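Long-range contact in carbohydrate binding module (Uncultured bacterium, PDB 2W3J), which probably binds uronic acid sugars as a calcium-containing family 35 carbohydrate binding module: residues G24-G29 / I121-V126. Residues are numbered along the deposited sequence; the frame is centred on the assembly and turned at random.
With CA (calcium ion), chain C.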
ATOM      1  N   GLY A  24       2.344 -15.381  -7.055  1.00 16.18           N
ATOM      2  CA  GLY A  24       1.197 -15.238  -6.165  1.00 16.52           C
ATOM      3  C   GLY A  24       0.650 -13.830  -6.072  1.00 16.40           C
ATOM      4  O   GLY A  24      -0.390 -13.605  -5.438  1.00 17.14           O
ATOM      5  N   TYR A  25       1.349 -12.881  -6.696  1.00 15.95           N
ATOM      6  CA  TYR A  25       0.865 -11.501  -6.767  1.00 15.68           C
ATOM      7  C   TYR A  25      -0.391 -11.400  -7.660  1.00 16.41           C
ATOM      8  O   TYR A  25      -0.756 -12.344  -8.395  1.00 17.13           O
ATOM      9  CB  TYR A  25       1.961 -10.563  -7.313  1.00 14.05           C
ATOM     10  CG  TYR A  25       2.507 -11.089  -8.624  1.00 14.60           C
ATOM     11  CD1 TYR A  25       1.842 -10.845  -9.845  1.00 13.66           C
ATOM     12  CD2 TYR A  25       3.662 -11.844  -8.637  1.00 16.58           C
ATOM     13  CE1 TYR A  25       2.344 -11.356 -11.026  1.00 18.26           C
ATOM     14  CE2 TYR A  25       4.162 -12.369  -9.822  1.00 16.73           C
ATOM     15  CZ  TYR A  25       3.496 -12.130 -10.994  1.00 18.11           C
ATOM     16  OH  TYR A  25       4.035 -12.663 -12.149  1.00 20.61           O
ATOM     17  N   THR A  26      -1.052 -10.258  -7.600  1.00 16.55           N
ATOM     18  CA  THR A  26      -2.119  -9.941  -8.532  1.00 16.82           C
ATOM     19  C   THR A  26      -1.646  -8.809  -9.450  1.00 17.80           C
ATOM     20  O   THR A  26      -0.613  -8.183  -9.206  1.00 15.15           O
ATOM     21  CB  THR A  26      -3.400  -9.530  -7.808  1.00 17.57           C
ATOM     22  OG1 THR A  26      -3.129  -8.402  -6.974  1.00 17.70           O
ATOM     23  CG2 THR A  26      -3.932 -10.679  -6.948  1.00 19.17           C
ATOM     24  N   GLY A  27      -2.355  -8.559 -10.545  1.00 17.86           N
ATOM     25  CA  GLY A  27      -1.847  -7.601 -11.512  1.00 18.78           C
ATOM     26  C   GLY A  27      -0.544  -8.095 -12.110  1.00 18.81           C
ATOM     27  O   GLY A  27      -0.355  -9.317 -12.276  1.00 20.76           O
ATOM     28  N   THR A  28       0.353  -7.171 -12.434  1.00 18.90           N
ATOM     29  CA  THR A  28       1.610  -7.485 -13.129  1.00 19.64           C
ATOM     30  C   THR A  28       2.741  -7.899 -12.180  1.00 17.52           C
ATOM     31  O   THR A  28       3.793  -8.401 -12.614  1.00 16.67           O
ATOM     32  CB  THR A  28       2.150  -6.234 -13.953  1.00 19.36           C
ATOM     33  OG1 THR A  28       2.607  -5.190 -13.054  1.00 25.69           O
ATOM     34  CG2 THR A  28       1.116  -5.685 -14.848  1.00 24.54           C
ATOM     35  N   GLY A  29       2.571  -7.641 -10.883  1.00 15.36           N
ATOM     36  CA  GLY A  29       3.729  -7.807 -10.002  1.00 13.82           C
ATOM     37  C   GLY A  29       3.488  -7.107  -8.696  1.00 14.02           C
ATOM     38  O   GLY A  29       2.358  -7.043  -8.239  1.00 14.46           O
ATOM     39  N   ILE A 121       4.842  -4.951  -1.743  1.00 11.45           N
ATOM     40  CA  ILE A 121       3.410  -4.556  -1.692  1.00 11.52           C
ATOM     41  C   ILE A 121       2.709  -4.930  -2.996  1.00 10.36           C
ATOM     42  O   ILE A 121       3.062  -4.419  -4.068  1.00 12.74           O
ATOM     43  CB  ILE A 121       3.253  -3.062  -1.456  1.00 12.59           C
ATOM     44  CG1 ILE A 121       4.027  -2.630  -0.185  1.00 11.88           C
ATOM     45  CG2 ILE A 121       1.714  -2.708  -1.374  1.00 11.72           C
ATOM     46  CD1 ILE A 121       3.559  -3.384   1.074  1.00 12.56           C
ATOM     47  N   ASP A 122       1.771  -5.867  -2.901  1.00 11.07           N
ATOM     48  CA  ASP A 122       1.059  -6.382  -4.086  1.00 12.14           C
ATOM     49  C   ASP A 122      -0.024  -5.388  -4.529  1.00 13.29           C
ATOM     50  O   ASP A 122      -0.193  -5.103  -5.717  1.00 13.42           O
ATOM     51  CB  ASP A 122       0.412  -7.719  -3.725  1.00 12.40           C
ATOM     52  CG  ASP A 122      -0.367  -8.304  -4.872  1.00 15.43           C
ATOM     53  OD1 ASP A 122       0.097  -8.137  -6.035  1.00 14.88           O
ATOM     54  OD2 ASP A 122      -1.404  -8.931  -4.589  1.00 19.69           O
ATOM     55  N   SER A 123      -0.774  -4.890  -3.564  1.00 13.52           N
ATOM     56  CA  SER A 123      -1.920  -4.044  -3.896  1.00 12.77           C
ATOM     57  C   SER A 123      -2.463  -3.404  -2.632  1.00 13.46           C
ATOM     58  O   SER A 123      -2.163  -3.827  -1.506  1.00 14.18           O
ATOM     59  CB  SER A 123      -3.034  -4.929  -4.495  1.00 11.82           C
ATOM     60  OG  SER A 123      -3.435  -5.955  -3.552  1.00 15.13           O
ATOM     61  N   ILE A 124      -3.283  -2.385  -2.827  1.00 12.62           N
ATOM     62  CA  ILE A 124      -4.125  -1.887  -1.752  1.00 14.45           C
ATOM     63  C   ILE A 124      -5.581  -1.883  -2.256  1.00 14.95           C
ATOM     64  O   ILE A 124      -5.834  -1.521  -3.396  1.00 15.60           O
ATOM     65  CB  ILE A 124      -3.671  -0.510  -1.187  1.00 14.72           C
ATOM     66  CG1 ILE A 124      -4.486  -0.173   0.057  1.00 14.77           C
ATOM     67  CG2 ILE A 124      -3.733   0.656  -2.199  1.00 15.17           C
ATOM     68  CD1 ILE A 124      -3.966   1.086   0.723  1.00 18.27           C
ATOM     69  N   ARG A 125      -6.479  -2.374  -1.405  1.00 16.54           N
ATOM     70  CA  ARG A 125      -7.907  -2.472  -1.729  0.50 17.83           C
ATOM     71  C   ARG A 125      -8.655  -1.557  -0.769  1.00 18.41           C
ATOM     72  O   ARG A 125      -8.535  -1.712   0.443  1.00 19.37           O
ATOM     73  CB  ARG A 125      -8.377  -3.913  -1.516  0.50 17.98           C
ATOM     74  CG  ARG A 125      -9.841  -4.197  -1.935  0.50 19.79           C
ATOM     75  CD  ARG A 125     -10.266  -5.570  -1.470  0.50 21.59           C
ATOM     76  NE  ARG A 125      -9.429  -6.642  -2.000  0.50 21.35           N
ATOM     77  CZ  ARG A 125      -9.653  -7.247  -3.161  0.50 22.47           C
ATOM     78  NH1 ARG A 125     -10.675  -6.870  -3.920  0.50 22.69           N
ATOM     79  NH2 ARG A 125      -8.850  -8.220  -3.572  0.50 22.20           N
ATOM     80  N   VAL A 126      -9.413  -0.601  -1.306  1.00 18.62           N
ATOM     81  CA  VAL A 126     -10.218   0.257  -0.439  1.00 19.56           C
ATOM     82  C   VAL A 126     -11.696  -0.154  -0.592  1.00 21.65           C
ATOM     83  O   VAL A 126     -12.245  -0.095  -1.703  1.00 21.52           O
ATOM     84  CB  VAL A 126     -10.009   1.735  -0.805  1.00 20.49           C
ATOM     85  CG1 VAL A 126     -10.887   2.680   0.089  1.00 18.97           C
ATOM     86  CG2 VAL A 126      -8.495   2.083  -0.697  1.00 19.60           C
TER
HETATM   87 CA    CA C1139       0.115  -6.441  -7.706  1.00 22.79          CA
HETATM   88  O   HOH W   1      -4.519  -8.101  -4.599  1.00 27.24           O
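D122 reaches from its strand into the loop 24-29 and meets T26 there, both directly and through a calcium ion. The first torsion of D122 (chi1 179°) sets CG beside its own carbonyl carbon, opposite N, and one residue grips the metal twice: D122 OD1 and D122 O each lie 2.4 Å from the calcium ion. D122 OD1 also accepts T26 N at 2.9 Å in a fairly straight bond, the donor arriving on the syn side and 21° out of the carboxylate plane. The same N-H makes only a weak second bond to D122 OD2. That other oxygen has its strong partner in R58 of the neighbouring strand 51-60, with which it forms a salt bridge; this and the metal should hold the carboxylate in its rotation and favour the charged form.

The loop answers with main-chain oxygens. A type II' beta turn from T26 to G29 brings both T26 O and G29 O round to the metal, and E5 and E6 complete the set of protein ligands. This site joins the loop between strands 17-19 and 30-32 to the four-stranded antiparallel sheet of the module's beta-sandwich, at a classic beta bulge where D122 and S123 both face R58. Six protein oxygens around the ion are consistent with a structural calcium; the second calcium ion lies about 13 Å from the D122 side chain.

The T26 side chain crosses that of D122 at roughly a right angle, its OG1 3.0 Å from D122 OD2. A water donates to T26 OG1 and is hydrogen-bonded to S123 OG at 2.6 Å, bridging loop and strand without touching the metal. Next to T26 in the loop, Y25 CB lies 3.3 Å from D122 OD1, while one face of the Y25 ring, toward the rim, lies over G29 CA.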